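Local coordinates for protein GphF Dehydratase 1 (Archangium violaceum, PDB 6MBF) that probably dehydrates a polyketide intermediate and rearranges its olefin, serving as a dehydratase domain of the gephyronic acid polyketide synthase, at residues Y44-V49 with P84-A89; R159-P164 with E218-P223. One frame throughout, in Å; residues are numbered along the deposited sequence.

Interaction 1: Y44-V49 with P84-A89; sequences YDAIVV and PLVLRA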
# COMPACT_ATOMS: atom_id res chain seq x y z
N TYR A 44 6.23 -2.91 16.98
CA TYR A 44 6.77 -2.62 18.31
C TYR A 44 5.75 -1.85 19.15
O TYR A 44 6.09 -0.86 19.82
CB TYR A 44 8.09 -1.85 18.21
CG TYR A 44 9.16 -2.58 17.43
CD1 TYR A 44 9.69 -2.03 16.26
CD2 TYR A 44 9.63 -3.81 17.85
CE1 TYR A 44 10.67 -2.69 15.55
CE2 TYR A 44 10.61 -4.49 17.13
CZ TYR A 44 11.12 -3.92 15.98
OH TYR A 44 12.09 -4.58 15.26
N ASP A 45 4.49 -2.28 19.09
CA ASP A 45 3.36 -1.75 19.85
C ASP A 45 2.97 -0.31 19.48
O ASP A 45 2.07 0.25 20.11
CB ASP A 45 3.60 -1.81 21.37
CG ASP A 45 3.64 -3.24 21.89
OD1 ASP A 45 3.09 -4.13 21.21
OD2 ASP A 45 4.23 -3.47 22.96
N ALA A 46 3.61 0.29 18.48
CA ALA A 46 3.21 1.61 18.01
C ALA A 46 2.28 1.46 16.82
O ALA A 46 2.44 0.54 16.00
CB ALA A 46 4.43 2.43 17.61
N ILE A 47 1.29 2.34 16.73
CA ILE A 47 0.43 2.37 15.55
C ILE A 47 1.22 2.99 14.40
O ILE A 47 1.64 4.15 14.48
CB ILE A 47 -0.85 3.17 15.81
CG1 ILE A 47 -1.60 2.62 17.03
CG2 ILE A 47 -1.74 3.17 14.56
CD1 ILE A 47 -2.63 3.58 17.59
N VAL A 48 1.42 2.23 13.33
CA VAL A 48 2.24 2.66 12.19
C VAL A 48 1.39 2.63 10.93
O VAL A 48 0.85 1.58 10.56
CB VAL A 48 3.49 1.78 12.02
CG1 VAL A 48 4.27 2.20 10.77
CG2 VAL A 48 4.39 1.83 13.25
N VAL A 49 1.27 3.78 10.27
CA VAL A 49 0.49 3.86 9.04
C VAL A 49 1.12 2.97 7.98
O VAL A 49 2.32 3.06 7.70
CB VAL A 49 0.40 5.33 8.59
CG1 VAL A 49 -0.12 5.45 7.14
CG2 VAL A 49 -0.47 6.12 9.58
N PRO A 84 8.51 6.42 8.90
CA PRO A 84 7.17 5.93 9.22
C PRO A 84 6.34 7.04 9.85
O PRO A 84 6.87 7.99 10.45
CB PRO A 84 7.43 4.79 10.21
CG PRO A 84 8.72 5.15 10.86
CD PRO A 84 9.53 5.86 9.81
N LEU A 85 5.03 6.93 9.69
CA LEU A 85 4.08 7.80 10.36
C LEU A 85 3.50 7.03 11.54
O LEU A 85 2.75 6.07 11.36
CB LEU A 85 2.99 8.27 9.39
CG LEU A 85 1.84 9.08 10.01
CD1 LEU A 85 2.38 10.19 10.90
CD2 LEU A 85 0.94 9.66 8.92
N VAL A 86 3.90 7.42 12.73
CA VAL A 86 3.38 6.81 13.95
C VAL A 86 2.22 7.66 14.43
O VAL A 86 2.37 8.88 14.60
CB VAL A 86 4.48 6.72 15.03
CG1 VAL A 86 3.91 6.14 16.31
CG2 VAL A 86 5.66 5.90 14.52
N LEU A 87 1.07 7.03 14.64
CA LEU A 87 -0.10 7.67 15.21
C LEU A 87 -0.22 7.30 16.68
O LEU A 87 0.01 6.15 17.06
CB LEU A 87 -1.37 7.24 14.48
CG LEU A 87 -1.45 7.57 12.98
CD1 LEU A 87 -2.70 6.90 12.40
CD2 LEU A 87 -1.46 9.09 12.74
N ARG A 88 -0.57 8.28 17.51
CA ARG A 88 -1.06 7.96 18.84
C ARG A 88 -2.57 7.79 18.77
O ARG A 88 -3.27 8.62 18.18
CB ARG A 88 -0.70 9.05 19.85
CG ARG A 88 0.72 9.55 19.76
CD ARG A 88 1.77 8.48 20.00
NE ARG A 88 3.11 9.07 19.93
CZ ARG A 88 4.24 8.37 19.86
NH1 ARG A 88 4.21 7.04 19.86
NH2 ARG A 88 5.41 8.99 19.78
N ALA A 89 -3.07 6.70 19.35
CA ALA A 89 -4.48 6.32 19.27
C ALA A 89 -5.40 7.52 19.46
O ALA A 89 -5.33 8.22 20.48
CB ALA A 89 -4.79 5.25 20.31
O HOH W 1 1.36 4.48 18.61
O HOH W 2 4.26 4.92 7.64

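Interaction 2: R159-P164 with E218-P223; sequences RIYYGP and ESHREP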
# COMPACT_ATOMS: atom_id res chain seq x y z
N ARG A 159 -0.91 -11.42 14.35
CA ARG A 159 -1.91 -10.56 14.98
C ARG A 159 -1.29 -9.52 15.91
O ARG A 159 -1.98 -8.56 16.28
CB ARG A 159 -2.94 -11.40 15.74
CG ARG A 159 -2.44 -12.01 17.03
CD ARG A 159 -3.48 -12.99 17.57
NE ARG A 159 -2.92 -13.93 18.53
CZ ARG A 159 -3.05 -13.83 19.84
NH1 ARG A 159 -3.73 -12.81 20.36
NH2 ARG A 159 -2.51 -14.74 20.64
N ILE A 160 -0.01 -9.66 16.25
CA ILE A 160 0.69 -8.60 16.97
C ILE A 160 0.96 -7.40 16.07
O ILE A 160 1.25 -6.30 16.58
CB ILE A 160 2.01 -9.13 17.57
CG1 ILE A 160 2.91 -9.72 16.49
CG2 ILE A 160 1.71 -10.17 18.63
CD1 ILE A 160 4.30 -10.05 16.98
N TYR A 161 0.87 -7.58 14.75
CA TYR A 161 1.05 -6.50 13.80
C TYR A 161 -0.23 -6.06 13.11
O TYR A 161 -0.29 -4.93 12.62
CB TYR A 161 2.04 -6.90 12.70
CG TYR A 161 3.36 -7.41 13.21
CD1 TYR A 161 4.08 -6.71 14.17
CD2 TYR A 161 3.90 -8.59 12.71
CE1 TYR A 161 5.31 -7.18 14.64
CE2 TYR A 161 5.12 -9.07 13.18
CZ TYR A 161 5.81 -8.37 14.13
OH TYR A 161 7.02 -8.85 14.57
N TYR A 162 -1.24 -6.92 13.04
CA TYR A 162 -2.40 -6.67 12.19
C TYR A 162 -3.68 -7.01 12.93
O TYR A 162 -3.77 -8.07 13.55
CB TYR A 162 -2.32 -7.52 10.92
CG TYR A 162 -1.46 -6.97 9.82
CD1 TYR A 162 -1.84 -5.83 9.10
CD2 TYR A 162 -0.29 -7.63 9.43
CE1 TYR A 162 -1.07 -5.34 8.06
CE2 TYR A 162 0.49 -7.14 8.39
CZ TYR A 162 0.10 -6.01 7.70
OH TYR A 162 0.87 -5.54 6.65
N GLY A 163 -4.67 -6.13 12.82
CA GLY A 163 -5.97 -6.37 13.38
C GLY A 163 -6.94 -7.02 12.40
O GLY A 163 -6.59 -7.33 11.25
N PRO A 164 -8.18 -7.23 12.85
CA PRO A 164 -9.13 -8.04 12.06
C PRO A 164 -9.60 -7.42 10.76
O PRO A 164 -10.18 -8.14 9.94
CB PRO A 164 -10.31 -8.24 13.02
CG PRO A 164 -10.18 -7.14 14.03
CD PRO A 164 -8.72 -6.85 14.17
N GLU A 218 11.87 -17.70 7.61
CA GLU A 218 12.60 -16.90 8.58
C GLU A 218 11.62 -16.18 9.50
O GLU A 218 10.40 -16.17 9.26
CB GLU A 218 13.55 -15.91 7.88
CG GLU A 218 12.92 -15.02 6.82
CD GLU A 218 13.96 -14.19 6.07
OE1 GLU A 218 14.08 -14.35 4.84
OE2 GLU A 218 14.66 -13.39 6.72
N SER A 219 12.16 -15.60 10.56
CA SER A 219 11.35 -15.11 11.67
C SER A 219 10.55 -13.86 11.29
O SER A 219 11.01 -13.01 10.52
CB SER A 219 12.24 -14.80 12.87
OG SER A 219 11.52 -14.11 13.89
N HIS A 220 9.36 -13.75 11.86
CA HIS A 220 8.57 -12.54 11.73
C HIS A 220 8.89 -11.49 12.80
O HIS A 220 8.26 -10.43 12.81
CB HIS A 220 7.07 -12.87 11.74
CG HIS A 220 6.56 -13.33 13.07
ND1 HIS A 220 7.09 -14.41 13.74
CD2 HIS A 220 5.57 -12.84 13.86
CE1 HIS A 220 6.45 -14.57 14.88
NE2 HIS A 220 5.52 -13.64 14.98
N ARG A 221 9.85 -11.76 13.69
CA ARG A 221 10.37 -10.69 14.53
C ARG A 221 11.23 -9.75 13.68
O ARG A 221 11.86 -10.17 12.71
CB ARG A 221 11.20 -11.26 15.69
CG ARG A 221 11.46 -10.24 16.79
CD ARG A 221 12.31 -10.79 17.94
NE ARG A 221 13.74 -10.68 17.70
CZ ARG A 221 14.42 -9.53 17.68
NH1 ARG A 221 13.79 -8.38 17.89
NH2 ARG A 221 15.72 -9.53 17.45
N GLU A 222 11.24 -8.46 14.06
CA GLU A 222 11.82 -7.40 13.23
C GLU A 222 11.21 -7.49 11.84
O GLU A 222 11.92 -7.78 10.86
CB GLU A 222 13.34 -7.51 13.15
CG GLU A 222 14.05 -7.80 14.46
CD GLU A 222 15.41 -8.44 14.24
OE1 GLU A 222 15.55 -9.66 14.50
OE2 GLU A 222 16.33 -7.73 13.79
N PRO A 223 9.91 -7.25 11.71
CA PRO A 223 9.20 -7.67 10.49
C PRO A 223 9.53 -6.81 9.29
O PRO A 223 9.91 -5.64 9.41
CB PRO A 223 7.73 -7.52 10.89
CG PRO A 223 7.74 -6.40 11.87
CD PRO A 223 9.01 -6.58 12.66
O HOH W 3 9.68 -7.73 16.39

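Interaction 1: Y44-V49 with P84-A89
Val-48 and Val-86 form an antiparallel non-hydrogen-bonded pair, flanked by two direct backbone bonds. Val-49 N gives its hydrogen to Leu-85 O at 2.9 Å and 174°, and Leu-87 N reaches Ile-47 O at the same length but less straight, at 152°. The return bond of each flanking pair is replaced by a water: one accepts from Ile-47 N and donates to Leu-87 O, the other accepts from Leu-85 N and donates to Val-49 O. Among the side chains, Val-49 carries the buried end. Its CG2 branch, anti to the carbonyl carbon, meets Leu-87 CD1 at 3.7 Å and Leu-85 CG at 3.8 Å, touching both leucines with a single methyl. Leu-38 of a loop and Tyr-54 of helix 52-65 add to this apolar cluster. Ile-47 touches with two branches: CG2 lies 4.1 Å from Leu-87 CB, while CG1, beside the backbone N (chi1 -56°), sends CD1 out to Ala-89 CB at 3.9 Å. Replacing Ile-47 with an alanine would probably leave Ala-89 without its methyl partner and uncover one side of Leu-87 CB. Val-48 and Val-86 share the opposite face from Ile-47 and Leu-87; Val-86 CG1 also meets Ala-46 CB at 4.0 Å, and Val-48 CG1 lies 4.1 Å from Pro-84 CB. The contact thus adds strand 86-87 to the edge of the small sheet of strands 42-43 and 46-48, in the first half of a probable double-hotdog fold. With a water in place of one direct bond in each flanking pair, the pairing combines two direct backbone bonds, two water bridges and apolar side-chain contacts.

Interaction 2: R159-P164 with E218-P223
The ring of Tyr-161 is held between two aliphatic groups: Ile-160 CG1, from its own segment, lies 3.8 Å above the ring plane and over its centre, Pro-223 CG covers the opposite face, and His-220 O sits at the edge near the plane. Two loops of the second hotdog-family region meet here, one following helix 151-158 and the other leading into strand 224-234. The proline contact is a CH-pi interaction, since Pro-223 CG stands 3.9 Å from the centroid of the Tyr-161 ring and 25° off its normal; the offset carries it toward the phenol end, near CZ. There the hydroxyl ties the ring's outer end to the 218-223 loop. Tyr-161 OH donates to His-220 O at 2.7 Å, approaching the carbonyl at a C=O...O angle of 139° and tilted from its plane. A water that accepts from Glu-222 N at 2.9 Å also donates to Tyr-161 OH, but weakly, at 3.4 Å. The hydroxyl is therefore donor to one loop carbonyl and weak acceptor from a water bound to the same loop. The imidazole of His-220, with CG placed between its backbone N and carbonyl carbon, comes alongside obliquely, bringing CD2 to 3.9 Å from Tyr-161 CE2, with Ile-160 CD1 also near the imidazole. Arg-284, on strand 273-284, forms a salt bridge with Glu-218 and hydrogen bonds with the carbonyls of Ser-219 and Glu-222. Within the loop, the peptide whose carbonyl (His-220 O) accepts from the tyrosine uses its own N-H, that of Arg-221, in an ST turn: Arg-221 N donates to Ser-219 OG at 2.9 Å and 158°.

How the interactions relate
Interaction 1 closes before interaction 2 opens along the chain, and the two lie in different hotdog regions, with centres about 14 Å apart. They meet directly by packing, Tyr-44 OH lying 3.5 Å from Glu-222 CA. A second link runs through His-41 and Trp-42: Val-48 hydrogen-bonds with His-41, whose ring meets that of Tyr-162, and the backbone of Tyr-161 bonds with Trp-42, on strand 42-43 beside strand 46-48. Tyr-44 OH also bonds to Ala-285 O, and the backbone of Pro-223 bonds with Ala-285. A bound magnesium ion lies about 6 Å from the Val-48 side chain and about 9 Å from that of Pro-223. Each contact is internal to its own region; these linking residues tie the regions together, consistent with double-hotdog halves packing side by side.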